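Local coordinates for diaminopimelate decarboxylase (PDB 4XG1), which probably catalyses the pyridoxal phosphate-dependent decarboxylation of meso-diaminopimelate to L-lysine, the step that completes lysine biosynthesis by the diaminopimelate pathway, at residues Tyr31-Ala36 with Ala390-Val395; Ala283-Thr288 with Val369-Gly374. All blocks are in the same frame, centred on the assembly; numbering follows the deposited sequence.

Contact 1 (Tyr31-Ala36 with Ala390-Val395). With TME (propane), chain S.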
ATOM      1  N   TYR B  31     -13.198  -6.704   6.765  1.00 10.13           N
ATOM      2  CA  TYR B  31     -13.848  -6.522   5.475  1.00 10.14           C
ATOM      3  C   TYR B  31     -14.979  -7.508   5.407  1.00 10.18           C
ATOM      4  O   TYR B  31     -14.794  -8.676   5.782  1.00  9.49           O
ATOM      5  CB  TYR B  31     -12.883  -6.805   4.326  1.00  9.62           C
ATOM      6  CG  TYR B  31     -12.035  -5.610   3.938  1.00  9.48           C
ATOM      7  CD1 TYR B  31     -12.557  -4.601   3.124  1.00  9.03           C
ATOM      8  CD2 TYR B  31     -10.691  -5.520   4.326  1.00  9.09           C
ATOM      9  CE1 TYR B  31     -11.802  -3.525   2.756  1.00  8.86           C
ATOM     10  CE2 TYR B  31      -9.926  -4.445   3.932  1.00  8.76           C
ATOM     11  CZ  TYR B  31     -10.481  -3.453   3.161  1.00  8.88           C
ATOM     12  OH  TYR B  31      -9.720  -2.365   2.732  1.00  9.31           O
ATOM     13  N   ILE B  32     -16.124  -7.046   4.906  1.00 10.32           N
ATOM     14  CA  ILE B  32     -17.275  -7.915   4.757  1.00 11.17           C
ATOM     15  C   ILE B  32     -17.829  -7.842   3.366  1.00 11.22           C
ATOM     16  O   ILE B  32     -18.079  -6.741   2.860  1.00 11.34           O
ATOM     17  CB  ILE B  32     -18.375  -7.519   5.755  1.00 12.27           C
ATOM     18  CG1 ILE B  32     -17.887  -7.758   7.178  1.00 12.81           C
ATOM     19  CG2 ILE B  32     -19.628  -8.376   5.547  1.00 12.76           C
ATOM     20  CD1 ILE B  32     -18.825  -7.257   8.252  1.00 13.64           C
ATOM     21  N   TYR B  33     -18.015  -8.995   2.753  1.00 11.66           N
ATOM     22  CA  TYR B  33     -18.436  -9.066   1.355  1.00 12.71           C
ATOM     23  C   TYR B  33     -19.781  -9.776   1.208  1.00 14.44           C
ATOM     24  O   TYR B  33     -20.055 -10.753   1.915  1.00 14.01           O
ATOM     25  CB  TYR B  33     -17.407  -9.815   0.527  1.00 12.56           C
ATOM     26  CG  TYR B  33     -15.989  -9.260   0.599  1.00 12.99           C
ATOM     27  CD1 TYR B  33     -15.702  -7.955   0.255  1.00 13.13           C
ATOM     28  CD2 TYR B  33     -14.923 -10.070   1.018  1.00 13.81           C
ATOM     29  CE1 TYR B  33     -14.415  -7.464   0.332  1.00 13.34           C
ATOM     30  CE2 TYR B  33     -13.642  -9.586   1.112  1.00 13.53           C
ATOM     31  CZ  TYR B  33     -13.389  -8.282   0.761  1.00 13.55           C
ATOM     32  OH  TYR B  33     -12.096  -7.803   0.833  1.00 13.62           O
ATOM     33  N   SER B  34     -20.615  -9.256   0.299  1.00 16.15           N
ATOM     34  CA  SER B  34     -21.896  -9.862  -0.084  1.00 16.82           C
ATOM     35  C   SER B  34     -21.750 -10.791  -1.248  1.00 16.11           C
ATOM     36  O   SER B  34     -21.443 -10.366  -2.329  1.00 15.80           O
ATOM     37  CB  SER B  34     -22.909  -8.788  -0.476  1.00 17.56           C
ATOM     38  OG  SER B  34     -23.979  -9.352  -1.236  1.00 18.99           O
ATOM     39  N   ARG B  35     -21.997 -12.070  -1.042  1.00 18.38           N
ATOM     40  CA  ARG B  35     -21.979 -13.031  -2.169  1.00 20.47           C
ATOM     41  C   ARG B  35     -22.996 -12.669  -3.259  1.00 21.68           C
ATOM     42  O   ARG B  35     -22.685 -12.697  -4.445  1.00 19.91           O
ATOM     43  CB  ARG B  35     -22.334 -14.424  -1.706  1.00 22.75           C
ATOM     44  CG  ARG B  35     -22.556 -15.312  -2.904  1.00 25.54           C
ATOM     45  CD  ARG B  35     -22.878 -16.733  -2.528  1.00 29.15           C
ATOM     46  NE  ARG B  35     -22.752 -17.575  -3.720  1.00 33.03           N
ATOM     47  CZ  ARG B  35     -22.945 -18.891  -3.740  1.00 38.15           C
ATOM     48  NH1 ARG B  35     -23.279 -19.542  -2.620  1.00 43.10           N
ATOM     49  NH2 ARG B  35     -22.805 -19.556  -4.878  1.00 38.23           N
ATOM     50  N   ALA B  36     -24.209 -12.322  -2.822  1.00 21.30           N
ATOM     51  CA  ALA B  36     -25.283 -11.998  -3.735  1.00 21.30           C
ATOM     52  C   ALA B  36     -24.920 -10.770  -4.570  1.00 20.08           C
ATOM     53  O   ALA B  36     -25.121 -10.765  -5.780  1.00 21.47           O
ATOM     54  CB  ALA B  36     -26.572 -11.737  -2.966  1.00 22.63           C
ATOM     55  N   ALA B 390      -6.470  -7.261   8.128  1.00 11.08           N
ATOM     56  CA  ALA B 390      -7.816  -7.505   8.543  1.00 10.48           C
ATOM     57  C   ALA B 390      -8.338  -8.839   8.093  1.00  9.94           C
ATOM     58  O   ALA B 390      -7.867  -9.431   7.135  1.00  9.10           O
ATOM     59  CB  ALA B 390      -8.715  -6.425   7.957  1.00 10.64           C
ATOM     60  N   ALA B 391      -9.325  -9.303   8.823  1.00 10.06           N
ATOM     61  CA  ALA B 391     -10.058 -10.492   8.442  1.00 10.79           C
ATOM     62  C   ALA B 391     -10.976 -10.110   7.327  1.00 11.18           C
ATOM     63  O   ALA B 391     -11.410  -8.987   7.270  1.00 11.64           O
ATOM     64  CB  ALA B 391     -10.845 -11.052   9.617  1.00 10.53           C
ATOM     65  N   GLU B 392     -11.261 -11.047   6.448  1.00 11.93           N
ATOM     66  CA  GLU B 392     -12.214 -10.841   5.396  1.00 12.64           C
ATOM     67  C   GLU B 392     -13.251 -11.938   5.494  1.00 12.94           C
ATOM     68  O   GLU B 392     -12.924 -13.114   5.621  1.00 11.41           O
ATOM     69  CB  GLU B 392     -11.530 -10.886   4.033  1.00 13.36           C
ATOM     70  CG  GLU B 392     -10.645  -9.708   3.746  1.00 14.64           C
ATOM     71  CD  GLU B 392      -9.793  -9.900   2.531  1.00 17.18           C
ATOM     72  OE1 GLU B 392      -8.589 -10.153   2.688  1.00 19.12           O
ATOM     73  OE2 GLU B 392     -10.303  -9.807   1.394  1.00 22.66           O
ATOM     74  N   ILE B 393     -14.519 -11.517   5.397  1.00 14.46           N
ATOM     75  CA  ILE B 393     -15.672 -12.361   5.625  1.00 14.92           C
ATOM     76  C   ILE B 393     -16.630 -12.292   4.478  1.00 15.89           C
ATOM     77  O   ILE B 393     -16.976 -11.213   4.003  1.00 17.21           O
ATOM     78  CB  ILE B 393     -16.423 -11.869   6.842  1.00 16.12           C
ATOM     79  CG1 ILE B 393     -15.514 -11.949   8.046  1.00 17.21           C
ATOM     80  CG2 ILE B 393     -17.658 -12.734   7.126  1.00 16.42           C
ATOM     81  CD1 ILE B 393     -16.064 -11.187   9.230  1.00 18.33           C
ATOM     82  N   LEU B 394     -17.096 -13.447   4.050  1.00 16.93           N
ATOM     83  CA  LEU B 394     -18.052 -13.535   2.962  1.00 17.09           C
ATOM     84  C   LEU B 394     -19.394 -14.007   3.496  1.00 18.68           C
ATOM     85  O   LEU B 394     -19.483 -15.105   4.062  1.00 17.53           O
ATOM     86  CB  LEU B 394     -17.557 -14.532   1.906  1.00 15.83           C
ATOM     87  CG  LEU B 394     -18.393 -14.577   0.622  1.00 15.11           C
ATOM     88  CD1 LEU B 394     -18.634 -13.200   0.009  1.00 14.70           C
ATOM     89  CD2 LEU B 394     -17.696 -15.439  -0.393  1.00 15.47           C
ATOM     90  N   VAL B 395     -20.416 -13.191   3.286  1.00 20.08           N
ATOM     91  CA  VAL B 395     -21.748 -13.510   3.720  1.00 22.70           C
ATOM     92  C   VAL B 395     -22.601 -14.091   2.600  1.00 27.40           C
ATOM     93  O   VAL B 395     -22.634 -13.581   1.477  1.00 27.60           O
ATOM     94  CB  VAL B 395     -22.471 -12.305   4.269  1.00 23.51           C
ATOM     95  CG1 VAL B 395     -23.908 -12.678   4.620  1.00 25.06           C
ATOM     96  CG2 VAL B 395     -21.764 -11.808   5.511  1.00 24.14           C
TER
HETATM   97  C1  TME S 507     -27.410 -14.302  -5.864  1.00 25.19           C
HETATM   98  C2  TME S 507     -27.302 -13.073  -6.800  1.00 25.65           C
HETATM   99  C3  TME S 507     -28.163 -11.863  -6.406  1.00 24.45           C
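Tyr31 to Ser34 pairs with Glu392 to Val395 as two parallel strands, their short axes 4.7 Å apart and 21° from parallel. The backbone bonds alternate between the strands: Tyr31 N to Ala391 O, Ile393 N to Tyr31 O, Tyr33 N to Ile393 O, and Val395 N to Tyr33 O. A fifth, from Arg35 N to Val395 O at 3.0 Å, carries the pairing into the helix that starts at Arg35. Ser34 is the N-cap of that helix.

Tyr31, Tyr33, Glu392 and Leu394 share one face of the sheet. There Tyr33 OH donates to Glu392 OE2 at 2.7 Å. The oxygen lies at the ring edge, but the hydroxyl meets the carboxylate from above its plane, with the two planes 77° apart. Glu392 CG sits beside its own backbone N (chi1 -71°), and packs on Tyr31 CB at 3.7 Å. Leu394 CD1 reaches across to Tyr33 CB at 3.6 Å. On the other face, Ile32 CG2 meets Val395 CG2 at 4.0 Å. Tyr31 OH bonds to Asp310 O, and Arg35 forms salt bridges with Asp396 and Glu39.

Glu392 is a buried acid. Tyr33 and, weakly, Ser378 bond to its OE2, and a potassium ion lies about 5 Å from its side chain. Both would help to stabilise a negative charge there.

Contact 2 (Ala283-Thr288 with Val369-Gly374); sequences AGVLVT and VIRSTG
Leu286 and Ile370 form an antiparallel hydrogen-bonded pair. Leu286 N donates to Ile370 O at 2.9 Å, and Ile370 N returns the bond to Leu286 O at 2.8 Å. Beyond Arg371 the chain turns, and Gly284 O accepts N-H groups from the turn. Thr373 N bonds to it at 3.2 Å, from above the carbonyl plane. Ser372 N makes a weak, bent bond to the same oxygen. A water adds a second route, donating to Gly284 O and accepting from Ser372 N at 2.8 Å. Gly284 and Gly374 bring their backbones close, CA to CA 4.0 Å.

The apolar contacts fall on two faces. Leu286 and Ile370 lie side by side and point the same way, with CD2 of Leu286 3.9 Å from CD1 of Ile370. On the opposite face the side chains of Val285 and Val369 cross at an angle, and Val285 CB meets Val369 CG1 at 3.7 Å. The first torsion of Val369 (164°) sets CG1 anti to its backbone N, which turns it onto Val285.

Of the charged groups, Arg371 NH2 forms a salt bridge with Asp2. The side chain of Thr373 lies about 10 Å from the bound lysine adduct of pyridoxal phosphate. This antiparallel pair belongs to the mixed beta domain that accompanies the TIM barrel in this decarboxylase family.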
ATOM      1  N   ALA B 283     -19.829  -4.354  -3.505  1.00 15.17           N
ATOM      2  CA  ALA B 283     -20.019  -5.692  -2.923  1.00 14.89           C
ATOM      3  C   ALA B 283     -19.285  -5.912  -1.592  1.00 14.40           C
ATOM      4  O   ALA B 283     -19.378  -7.008  -1.042  1.00 14.31           O
ATOM      5  CB  ALA B 283     -19.601  -6.777  -3.894  1.00 15.15           C
ATOM      6  N   GLY B 284     -18.612  -4.879  -1.061  1.00 13.73           N
ATOM      7  CA  GLY B 284     -17.940  -5.001   0.220  1.00 12.85           C
ATOM      8  C   GLY B 284     -17.908  -3.732   1.045  1.00 12.42           C
ATOM      9  O   GLY B 284     -17.956  -2.638   0.522  1.00 11.46           O
ATOM     10  N   VAL B 285     -17.820  -3.920   2.357  1.00 12.22           N
ATOM     11  CA  VAL B 285     -17.594  -2.830   3.256  1.00 12.96           C
ATOM     12  C   VAL B 285     -16.445  -3.141   4.198  1.00 12.77           C
ATOM     13  O   VAL B 285     -15.996  -4.298   4.296  1.00 12.50           O
ATOM     14  CB  VAL B 285     -18.850  -2.536   4.099  1.00 14.22           C
ATOM     15  CG1 VAL B 285     -20.005  -2.204   3.169  1.00 14.98           C
ATOM     16  CG2 VAL B 285     -19.226  -3.713   4.980  1.00 14.19           C
ATOM     17  N   LEU B 286     -15.986  -2.108   4.898  1.00 12.27           N
ATOM     18  CA  LEU B 286     -14.990  -2.272   5.934  1.00 12.19           C
ATOM     19  C   LEU B 286     -15.539  -1.749   7.238  1.00 12.56           C
ATOM     20  O   LEU B 286     -15.915  -0.574   7.345  1.00 11.95           O
ATOM     21  CB  LEU B 286     -13.734  -1.501   5.589  1.00 12.30           C
ATOM     22  CG  LEU B 286     -12.615  -1.453   6.658  1.00 12.09           C
ATOM     23  CD1 LEU B 286     -12.125  -2.845   6.986  1.00 12.14           C
ATOM     24  CD2 LEU B 286     -11.456  -0.592   6.195  1.00 11.88           C
ATOM     25  N   VAL B 287     -15.587  -2.624   8.240  1.00 12.63           N
ATOM     26  CA  VAL B 287     -16.173  -2.275   9.532  1.00 12.73           C
ATOM     27  C   VAL B 287     -15.066  -1.968  10.514  1.00 13.10           C
ATOM     28  O   VAL B 287     -14.060  -2.686  10.548  1.00 12.41           O
ATOM     29  CB  VAL B 287     -16.979  -3.438  10.101  1.00 12.89           C
ATOM     30  CG1 VAL B 287     -17.732  -2.982  11.341  1.00 13.09           C
ATOM     31  CG2 VAL B 287     -17.927  -3.983   9.051  1.00 13.46           C
ATOM     32  N   THR B 288     -15.256  -0.925  11.311  1.00 13.54           N
ATOM     33  CA  THR B 288     -14.237  -0.512  12.233  1.00 14.68           C
ATOM     34  C   THR B 288     -14.880   0.011  13.505  1.00 16.68           C
ATOM     35  O   THR B 288     -16.013   0.457  13.503  1.00 18.60           O
ATOM     36  CB  THR B 288     -13.338   0.550  11.591  1.00 14.16           C
ATOM     37  OG1 THR B 288     -12.327   0.963  12.517  1.00 14.34           O
ATOM     38  CG2 THR B 288     -14.154   1.746  11.179  1.00 13.58           C
ATOM     39  N   VAL B 369     -19.106   1.745   9.415  1.00 23.68           N
ATOM     40  CA  VAL B 369     -19.032   0.937   8.208  1.00 24.53           C
ATOM     41  C   VAL B 369     -18.579   1.899   7.124  1.00 23.97           C
ATOM     42  O   VAL B 369     -19.184   2.952   6.929  1.00 22.30           O
ATOM     43  CB  VAL B 369     -20.405   0.346   7.865  1.00 26.82           C
ATOM     44  CG1 VAL B 369     -20.463  -0.158   6.448  1.00 26.87           C
ATOM     45  CG2 VAL B 369     -20.748  -0.766   8.831  1.00 29.46           C
ATOM     46  N   ILE B 370     -17.509   1.528   6.429  1.00 22.08           N
ATOM     47  CA  ILE B 370     -16.982   2.307   5.314  1.00 19.68           C
ATOM     48  C   ILE B 370     -17.448   1.584   4.101  1.00 18.55           C
ATOM     49  O   ILE B 370     -17.129   0.399   3.916  1.00 17.01           O
ATOM     50  CB  ILE B 370     -15.461   2.325   5.349  1.00 19.62           C
ATOM     51  CG1 ILE B 370     -15.045   2.865   6.705  1.00 20.11           C
ATOM     52  CG2 ILE B 370     -14.888   3.204   4.263  1.00 18.87           C
ATOM     53  CD1 ILE B 370     -13.658   2.460   7.086  1.00 21.20           C
ATOM     54  N   ARG B 371     -18.217   2.284   3.277  1.00 18.34           N
ATOM     55  CA  ARG B 371     -18.805   1.636   2.133  1.00 18.81           C
ATOM     56  C   ARG B 371     -17.889   1.651   0.927  1.00 15.56           C
ATOM     57  O   ARG B 371     -16.965   2.447   0.856  1.00 16.41           O
ATOM     58  CB  ARG B 371     -20.130   2.275   1.800  1.00 21.75           C
ATOM     59  CG  ARG B 371     -21.214   1.944   2.810  1.00 25.78           C
ATOM     60  CD  ARG B 371     -22.626   2.313   2.343  1.00 28.34           C
ATOM     61  NE  ARG B 371     -22.783   2.218   0.888  1.00 31.55           N
ATOM     62  CZ  ARG B 371     -23.115   1.121   0.195  1.00 34.47           C
ATOM     63  NH1 ARG B 371     -23.347  -0.044   0.811  1.00 34.68           N
ATOM     64  NH2 ARG B 371     -23.183   1.193  -1.145  1.00 33.03           N
ATOM     65  N   SER B 372     -18.150   0.750  -0.002  1.00 13.13           N
ATOM     66  CA  SER B 372     -17.541   0.766  -1.313  1.00 11.98           C
ATOM     67  C   SER B 372     -16.090   0.410  -1.264  1.00 11.03           C
ATOM     68  O   SER B 372     -15.258   1.016  -1.953  1.00 10.83           O
ATOM     69  CB  SER B 372     -17.699   2.139  -1.978  1.00 12.18           C
ATOM     70  OG  SER B 372     -19.012   2.636  -1.815  1.00 12.65           O
ATOM     71  N   THR B 373     -15.774  -0.581  -0.459  1.00 10.04           N
ATOM     72  CA  THR B 373     -14.400  -0.943  -0.223  1.00  9.69           C
ATOM     73  C   THR B 373     -14.104  -2.350  -0.726  1.00  9.52           C
ATOM     74  O   THR B 373     -13.093  -2.944  -0.388  1.00  8.96           O
ATOM     75  CB  THR B 373     -14.050  -0.863   1.261  1.00  9.37           C
ATOM     76  OG1 THR B 373     -14.887  -1.759   1.980  1.00  9.96           O
ATOM     77  CG2 THR B 373     -14.204   0.519   1.780  1.00  9.07           C
ATOM     78  N   GLY B 374     -14.971  -2.873  -1.577  1.00  9.35           N
ATOM     79  CA  GLY B 374     -14.765  -4.214  -2.102  1.00  9.28           C
ATOM     80  C   GLY B 374     -13.733  -4.282  -3.223  1.00  9.19           C
ATOM     81  O   GLY B 374     -13.285  -5.378  -3.582  1.00  8.99           O
TER
HETATM   82  O   HOH W   1     -20.261  -1.118  -0.210  1.00 18.11           O

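In the fold
After a small antiparallel sheet (strands 4-6, 12-14 and 17-18) and helix 19-26, the chain forms strand 30-34. Helix 35-49 leads on to the parallel barrel strands, from 54-59 to 270-273. Strand 284-294 then returns to the mixed sheet beside strand 30-34, probably bonded to it through Ile32 N to Val285 O and Ser34 N to Ala283 O. Contact 2 closes the 80-residue loop between Thr288 and Val369, which includes further strands of that sheet. Contact 1 closes the 353-residue loop from Ala36 to Ala390, so contact 2 lies wholly within it. Contact 1 brings the strand before the barrel together with a strand near the C terminus, and contact 2 joins two strands that follow the barrel; all lie in one mixed sheet.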